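Local coordinates for protein kinase (Staphylococcus aureus subsp. aureus Mu50, PDB 3PY9) that phosphorylates serine and threonine residues as a membrane kinase and probably binds muropeptides through its extracellular PASTA repeats, at residues 274-279 with 284-289; 203-208 with 241-246. One frame throughout, in Å; residues are numbered along the deposited sequence.

Contact 1. Residues 274-279 with 284-289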
ATOM      1  N   SER A 274      31.641  13.007 -23.492  1.00 46.24           N
ATOM      2  CA  SER A 274      32.374  11.798 -23.161  1.00 44.72           C
ATOM      3  C   SER A 274      31.789  10.560 -23.870  1.00 43.76           C
ATOM      4  O   SER A 274      30.611  10.551 -24.281  1.00 43.42           O
ATOM      5  CB  SER A 274      32.417  11.597 -21.636  1.00 44.81           C
ATOM      6  OG  SER A 274      31.124  11.472 -21.058  1.00 44.64           O
ATOM      7  N   TYR A 275      32.628   9.534 -24.030  1.00 41.82           N
ATOM      8  CA  TYR A 275      32.161   8.227 -24.482  1.00 39.80           C
ATOM      9  C   TYR A 275      32.614   7.102 -23.568  1.00 38.83           C
ATOM     10  O   TYR A 275      33.704   7.166 -22.975  1.00 39.01           O
ATOM     11  CB  TYR A 275      32.590   7.940 -25.917  1.00 39.54           C
ATOM     12  CG  TYR A 275      34.075   7.753 -26.128  1.00 38.68           C
ATOM     13  CD1 TYR A 275      34.837   8.769 -26.688  1.00 38.33           C
ATOM     14  CD2 TYR A 275      34.718   6.545 -25.793  1.00 37.17           C
ATOM     15  CE1 TYR A 275      36.202   8.609 -26.905  1.00 37.88           C
ATOM     16  CE2 TYR A 275      36.074   6.377 -25.990  1.00 36.69           C
ATOM     17  CZ  TYR A 275      36.813   7.415 -26.558  1.00 38.60           C
ATOM     18  OH  TYR A 275      38.166   7.278 -26.776  1.00 39.57           O
ATOM     19  N   ILE A 276      31.759   6.098 -23.437  1.00 37.13           N
ATOM     20  CA  ILE A 276      32.133   4.826 -22.845  1.00 35.99           C
ATOM     21  C   ILE A 276      31.924   3.771 -23.904  1.00 34.69           C
ATOM     22  O   ILE A 276      30.907   3.778 -24.586  1.00 34.35           O
ATOM     23  CB  ILE A 276      31.227   4.414 -21.660  1.00 36.16           C
ATOM     24  CG1 ILE A 276      30.946   5.588 -20.714  1.00 38.22           C
ATOM     25  CG2 ILE A 276      31.797   3.200 -20.958  1.00 34.89           C
ATOM     26  CD1 ILE A 276      31.981   5.803 -19.670  1.00 40.21           C
ATOM     27  N   VAL A 277      32.881   2.855 -24.015  1.00 33.61           N
ATOM     28  CA  VAL A 277      32.769   1.689 -24.879  1.00 31.90           C
ATOM     29  C   VAL A 277      32.855   0.447 -23.999  1.00 31.26           C
ATOM     30  O   VAL A 277      33.895   0.193 -23.388  1.00 30.82           O
ATOM     31  CB  VAL A 277      33.925   1.610 -25.896  1.00 31.44           C
ATOM     32  CG1 VAL A 277      33.796   0.355 -26.742  1.00 30.68           C
ATOM     33  CG2 VAL A 277      33.995   2.860 -26.786  1.00 31.75           C
ATOM     34  N   LYS A 278      31.776  -0.327 -23.975  1.00 30.86           N
ATOM     35  CA  LYS A 278      31.720  -1.626 -23.297  1.00 31.21           C
ATOM     36  C   LYS A 278      31.726  -2.794 -24.285  1.00 31.35           C
ATOM     37  O   LYS A 278      31.242  -2.656 -25.416  1.00 31.67           O
ATOM     38  CB  LYS A 278      30.465  -1.716 -22.436  1.00 31.38           C
ATOM     39  CG  LYS A 278      30.348  -0.606 -21.409  1.00 33.91           C
ATOM     40  CD  LYS A 278      29.190  -0.880 -20.479  1.00 37.32           C
ATOM     41  CE  LYS A 278      28.982   0.241 -19.499  1.00 38.38           C
ATOM     42  NZ  LYS A 278      27.729  -0.028 -18.752  1.00 38.78           N
ATOM     43  N   VAL A 279      32.284  -3.931 -23.850  1.00 30.96           N
ATOM     44  CA  VAL A 279      32.385  -5.145 -24.662  1.00 30.47           C
ATOM     45  C   VAL A 279      31.862  -6.296 -23.813  1.00 31.42           C
ATOM     46  O   VAL A 279      32.428  -6.608 -22.755  1.00 31.42           O
ATOM     47  CB  VAL A 279      33.849  -5.424 -25.163  1.00 30.58           C
ATOM     48  CG1 VAL A 279      33.936  -6.772 -25.835  1.00 27.60           C
ATOM     49  CG2 VAL A 279      34.344  -4.310 -26.131  1.00 26.86           C
ATOM     50  N   VAL A 284      35.644  -1.123 -21.490  1.00 33.12           N
ATOM     51  CA  VAL A 284      36.943  -1.387 -22.087  1.00 32.61           C
ATOM     52  C   VAL A 284      37.717  -0.071 -22.276  1.00 32.96           C
ATOM     53  O   VAL A 284      38.927  -0.004 -22.021  1.00 31.44           O
ATOM     54  CB  VAL A 284      36.783  -2.185 -23.414  1.00 32.65           C
ATOM     55  CG1 VAL A 284      38.095  -2.275 -24.173  1.00 32.88           C
ATOM     56  CG2 VAL A 284      36.260  -3.587 -23.121  1.00 31.70           C
ATOM     57  N   ALA A 285      37.000   0.968 -22.723  1.00 33.74           N
ATOM     58  CA  ALA A 285      37.575   2.279 -22.965  1.00 34.74           C
ATOM     59  C   ALA A 285      36.588   3.392 -22.613  1.00 35.90           C
ATOM     60  O   ALA A 285      35.378   3.220 -22.715  1.00 35.66           O
ATOM     61  CB  ALA A 285      38.020   2.400 -24.417  1.00 34.63           C
ATOM     62  N   GLU A 286      37.124   4.534 -22.189  1.00 37.45           N
ATOM     63  CA  GLU A 286      36.327   5.750 -21.927  1.00 39.10           C
ATOM     64  C   GLU A 286      37.193   7.002 -22.077  1.00 40.11           C
ATOM     65  O   GLU A 286      38.406   6.931 -21.958  1.00 39.67           O
ATOM     66  CB  GLU A 286      35.639   5.723 -20.546  1.00 38.52           C
ATOM     67  CG  GLU A 286      36.408   4.994 -19.472  1.00 39.27           C
ATOM     68  CD  GLU A 286      35.628   4.869 -18.160  1.00 39.29           C
ATOM     69  OE1 GLU A 286      36.267   4.857 -17.092  1.00 37.13           O
ATOM     70  OE2 GLU A 286      34.385   4.802 -18.190  1.00 39.15           O
ATOM     71  N   LYS A 287      36.559   8.138 -22.353  1.00 42.16           N
ATOM     72  CA  LYS A 287      37.273   9.392 -22.546  1.00 44.67           C
ATOM     73  C   LYS A 287      36.337  10.580 -22.398  1.00 46.45           C
ATOM     74  O   LYS A 287      35.199  10.534 -22.853  1.00 46.41           O
ATOM     75  CB  LYS A 287      37.933   9.425 -23.930  1.00 44.26           C
ATOM     76  CG  LYS A 287      39.029  10.471 -24.095  1.00 44.91           C
ATOM     77  CD  LYS A 287      39.622  10.458 -25.493  1.00 45.12           C
ATOM     78  CE  LYS A 287      40.583  11.631 -25.654  1.00 46.38           C
ATOM     79  NZ  LYS A 287      41.344  11.610 -26.938  1.00 47.79           N
ATOM     80  N   GLU A 288      36.836  11.631 -21.745  1.00 49.38           N
ATOM     81  CA  GLU A 288      36.206  12.962 -21.727  1.00 51.93           C
ATOM     82  C   GLU A 288      36.842  13.860 -22.783  1.00 52.63           C
ATOM     83  O   GLU A 288      38.059  13.860 -22.950  1.00 52.98           O
ATOM     84  CB  GLU A 288      36.371  13.620 -20.355  1.00 51.74           C
ATOM     85  CG  GLU A 288      35.115  13.604 -19.507  1.00 53.90           C
ATOM     86  CD  GLU A 288      35.335  14.139 -18.096  1.00 54.07           C
ATOM     87  OE1 GLU A 288      34.696  13.608 -17.153  1.00 57.95           O
ATOM     88  OE2 GLU A 288      36.141  15.081 -17.923  1.00 56.88           O
ATOM     89  N   VAL A 289      36.014  14.622 -23.491  1.00 54.09           N
ATOM     90  CA  VAL A 289      36.498  15.599 -24.465  1.00 55.40           C
ATOM     91  C   VAL A 289      35.813  16.958 -24.262  1.00 56.47           C
ATOM     92  O   VAL A 289      34.582  17.042 -24.190  1.00 56.02           O
ATOM     93  CB  VAL A 289      36.353  15.107 -25.946  1.00 55.49           C
ATOM     94  CG1 VAL A 289      36.930  13.693 -26.131  1.00 55.37           C
ATOM     95  CG2 VAL A 289      34.910  15.157 -26.405  1.00 55.77           C
TER
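Tyr275 holds CG between its backbone N and carbonyl carbon (chi1 68°), which turns the ring across the hairpin onto Lys287, whose CG lies anti to its own N (chi1 -163°). The ring's CZ and CE1 meet Lys287 CB, CZ at 3.5 Å, and the phenolic OH lies against both CB and CD, 3.7 Å from CD. Lys287 N stands over one ring face, toward its rim. The extended lysine then carries NZ away to a salt bridge with Glu219 of strand 217-223.

The axes of segments 274-279 and 284-289 run antiparallel, at 177°, and Tyr275 and Lys287 form a hydrogen-bonded pair, Tyr275 N to Lys287 O measuring 3.0 Å. Farther along, Val284 and Ala285 both face Val277, a classic beta bulge: Val277 O accepts from Val284 N at 2.9 Å and from Ala285 N at 3.3 Å, both donors in the carbonyl plane. At the bulge, Val284 CG2 touches Val279 CG2 at 3.6 Å.

Ile276 and Glu286 point the same way from the other face. Amide pairs thus hold this E-set hairpin together, while the face of Tyr275, Val277 and Ala285 is packed with carbon, reaching Ile263, and ends in the Lys287-Glu219 ion pair.

Contact 2. Residues 203-208 with 241-246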
ATOM      1  N   VAL A 203       8.432  16.570 -24.707  1.00 38.69           N
ATOM      2  CA  VAL A 203       8.408  18.029 -24.716  1.00 40.50           C
ATOM      3  C   VAL A 203       9.321  18.584 -25.818  1.00 41.65           C
ATOM      4  O   VAL A 203      10.386  18.019 -26.121  1.00 41.29           O
ATOM      5  CB  VAL A 203       8.801  18.597 -23.327  1.00 40.75           C
ATOM      6  CG1 VAL A 203       8.739  20.120 -23.307  1.00 40.35           C
ATOM      7  CG2 VAL A 203       7.889  18.009 -22.233  1.00 41.56           C
ATOM      8  N   SER A 204       8.874  19.677 -26.426  1.00 42.99           N
ATOM      9  CA  SER A 204       9.594  20.290 -27.528  1.00 44.94           C
ATOM     10  C   SER A 204      10.719  21.201 -27.034  1.00 45.78           C
ATOM     11  O   SER A 204      10.503  22.091 -26.200  1.00 45.50           O
ATOM     12  CB  SER A 204       8.621  21.070 -28.432  1.00 45.02           C
ATOM     13  OG  SER A 204       9.287  21.635 -29.551  1.00 46.36           O
ATOM     14  N   LYS A 205      11.919  20.957 -27.559  1.00 47.52           N
ATOM     15  CA  LYS A 205      13.051  21.867 -27.389  1.00 48.73           C
ATOM     16  C   LYS A 205      13.381  22.609 -28.704  1.00 50.10           C
ATOM     17  O   LYS A 205      14.551  22.925 -28.988  1.00 49.86           O
ATOM     18  CB  LYS A 205      14.272  21.121 -26.838  1.00 48.34           C
ATOM     19  CG  LYS A 205      14.675  19.914 -27.632  1.00 47.61           C
ATOM     20  CD  LYS A 205      16.066  19.477 -27.251  1.00 45.88           C
ATOM     21  CE  LYS A 205      16.349  18.063 -27.725  1.00 45.06           C
ATOM     22  NZ  LYS A 205      17.778  17.742 -27.483  1.00 43.77           N
ATOM     23  N   GLY A 206      12.333  22.891 -29.485  1.00 51.23           N
ATOM     24  CA  GLY A 206      12.466  23.560 -30.786  1.00 52.75           C
ATOM     25  C   GLY A 206      13.090  22.738 -31.913  1.00 53.78           C
ATOM     26  O   GLY A 206      13.242  21.518 -31.810  1.00 53.25           O
ATOM     27  N   LYS A 207      13.461  23.434 -32.990  1.00 55.16           N
ATOM     28  CA  LYS A 207      14.036  22.820 -34.193  1.00 56.24           C
ATOM     29  C   LYS A 207      15.538  22.533 -34.056  1.00 56.84           C
ATOM     30  O   LYS A 207      16.265  23.319 -33.451  1.00 56.62           O
ATOM     31  CB  LYS A 207      13.770  23.711 -35.416  1.00 56.58           C
ATOM     32  CG  LYS A 207      12.291  24.060 -35.639  1.00 56.73           C
ATOM     33  CD  LYS A 207      11.947  25.433 -35.065  1.00 56.82           C
ATOM     34  CE  LYS A 207      11.921  26.503 -36.144  1.00 56.52           C
ATOM     35  NZ  LYS A 207      10.565  26.664 -36.760  1.00 55.80           N
ATOM     36  N   LYS A 208      15.990  21.421 -34.650  1.00 57.98           N
ATOM     37  CA  LYS A 208      17.379  20.914 -34.541  1.00 58.88           C
ATOM     38  C   LYS A 208      18.460  21.940 -34.907  1.00 59.75           C
ATOM     39  O   LYS A 208      19.656  21.632 -34.876  1.00 59.84           O
ATOM     40  CB  LYS A 208      17.547  19.650 -35.389  1.00 58.91           C
ATOM     41  CG  LYS A 208      18.401  18.529 -34.769  1.00 59.56           C
ATOM     42  CD  LYS A 208      19.899  18.664 -35.058  1.00 60.38           C
ATOM     43  CE  LYS A 208      20.661  17.366 -34.773  1.00 59.80           C
ATOM     44  NZ  LYS A 208      21.061  17.224 -33.340  1.00 59.81           N
ATOM     45  N   ASP A 241      26.932  13.990 -24.916  1.00 53.24           N
ATOM     46  CA  ASP A 241      27.325  15.200 -25.670  1.00 54.18           C
ATOM     47  C   ASP A 241      26.153  16.188 -25.787  1.00 55.20           C
ATOM     48  O   ASP A 241      25.252  16.170 -24.943  1.00 55.16           O
ATOM     49  CB  ASP A 241      27.890  14.836 -27.056  1.00 54.08           C
ATOM     50  CG  ASP A 241      26.851  14.193 -27.975  1.00 52.77           C
ATOM     51  OD1 ASP A 241      25.841  13.672 -27.462  1.00 50.79           O
ATOM     52  OD2 ASP A 241      27.058  14.206 -29.211  1.00 52.15           O
ATOM     53  N   LYS A 242      26.151  17.031 -26.825  1.00 56.52           N
ATOM     54  CA  LYS A 242      25.102  18.067 -26.965  1.00 57.77           C
ATOM     55  C   LYS A 242      23.667  17.522 -26.847  1.00 58.17           C
ATOM     56  O   LYS A 242      22.846  18.082 -26.121  1.00 57.96           O
ATOM     57  CB  LYS A 242      25.285  18.903 -28.248  1.00 58.07           C
ATOM     58  CG  LYS A 242      24.537  18.417 -29.515  1.00 59.59           C
ATOM     59  CD  LYS A 242      25.227  17.226 -30.208  1.00 60.92           C
ATOM     60  CE  LYS A 242      24.380  16.599 -31.326  1.00 59.81           C
ATOM     61  NZ  LYS A 242      24.128  17.533 -32.456  1.00 60.21           N
ATOM     62  N   ASP A 243      23.399  16.410 -27.530  1.00 58.83           N
ATOM     63  CA  ASP A 243      22.045  15.883 -27.673  1.00 59.73           C
ATOM     64  C   ASP A 243      21.875  14.472 -27.121  1.00 60.16           C
ATOM     65  O   ASP A 243      20.904  13.775 -27.431  1.00 60.54           O
ATOM     66  CB  ASP A 243      21.618  15.944 -29.143  1.00 59.61           C
ATOM     67  CG  ASP A 243      21.088  17.310 -29.533  1.00 60.13           C
ATOM     68  OD1 ASP A 243      20.330  17.898 -28.735  1.00 59.54           O
ATOM     69  OD2 ASP A 243      21.425  17.805 -30.631  1.00 61.19           O
ATOM     70  N   ASN A 244      22.819  14.056 -26.289  1.00 60.61           N
ATOM     71  CA  ASN A 244      22.834  12.693 -25.801  1.00 60.76           C
ATOM     72  C   ASN A 244      23.287  12.672 -24.356  1.00 60.78           C
ATOM     73  O   ASN A 244      24.295  13.290 -23.992  1.00 60.51           O
ATOM     74  CB  ASN A 244      23.718  11.818 -26.688  1.00 60.68           C
ATOM     75  CG  ASN A 244      23.215  10.392 -26.787  1.00 61.74           C
ATOM     76  OD1 ASN A 244      22.957   9.734 -25.771  1.00 63.16           O
ATOM     77  ND2 ASN A 244      23.080   9.899 -28.014  1.00 60.77           N
ATOM     78  N   ASP A 245      22.515  11.967 -23.537  1.00 61.06           N
ATOM     79  CA  ASP A 245      22.646  12.034 -22.090  1.00 61.36           C
ATOM     80  C   ASP A 245      23.315  10.769 -21.537  1.00 61.28           C
ATOM     81  O   ASP A 245      23.295  10.521 -20.330  1.00 61.48           O
ATOM     82  CB  ASP A 245      21.263  12.272 -21.449  1.00 61.48           C
ATOM     83  CG  ASP A 245      20.362  13.217 -22.287  1.00 62.56           C
ATOM     84  OD1 ASP A 245      20.685  14.425 -22.442  1.00 62.44           O
ATOM     85  OD2 ASP A 245      19.316  12.742 -22.793  1.00 62.99           O
ATOM     86  N   GLY A 246      23.917   9.981 -22.432  1.00 61.37           N
ATOM     87  CA  GLY A 246      24.594   8.722 -22.077  1.00 60.92           C
ATOM     88  C   GLY A 246      23.654   7.683 -21.505  1.00 60.58           C
ATOM     89  O   GLY A 246      24.082   6.783 -20.781  1.00 60.70           O
TER
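A salt-bridge network joins Lys205 and Lys208, which follow the last strand of a PASTA domain, to Lys242 and Asp243 in a type I beta turn of the C-terminal E-set domain. The turn runs from Asp241 to Asn244 and offers the carboxylate of Asp243 to the other segment. Two lysines approach it obliquely and divide its oxygens between them. Lys205, extended beyond CG, brings NZ to Asp243 OD1 at 2.8 Å; this hydrogen-bonded salt bridge meets the anti side of the oxygen, 33° out of the carboxylate plane. Lys208 reaches the other oxygen by a bent route: its chain turns at chi2 (-87°) and again at chi4 (-85°), and NZ arrives 2.8 Å from Asp243 OD2 in a second salt bridge.

Lys242 comes from within the turn and lies at about a right angle to Lys208. Its NZ makes a weak hydrogen bond, also a salt bridge, to Asp243 OD2 at 3.3 Å. Three ammonium groups thus gather round one carboxylate, an environment that probably favours the ionised aspartate. Tyr174 joins the network: its OH hydrogen-bonds to Asp243 OD1, and its ring makes a cation-pi contact with Lys205.

Backbone CA atoms of the two segments come no closer than 9.7 Å, between Lys208 and Asp243, so long side chains make this interdomain connection at the surface. Next to Lys205, an ST turn follows at the end of the strand, Gly206 N donating to Ser204 OG at 3.3 Å.

In the fold
Contact 2 precedes contact 1 along the chain, closing before the hairpin of strands 272-279 and 282-290 begins. Their centres lie 21 Å apart, and their nearest atoms remain about 5 Å from each other without touching. Both reach the same antiparallel sheet: strand 233-241, which leads into the turn of contact 2, pairs with strand 272-279 of contact 1. Contact 1 is internal to the C-terminal domain, whereas contact 2 ties that domain to the PASTA domain before it, whose strand 198-204 ends within segment 203-208. One sheet therefore contributes to both the domain's own framework and a polar interdomain junction in this elongated extracellular region.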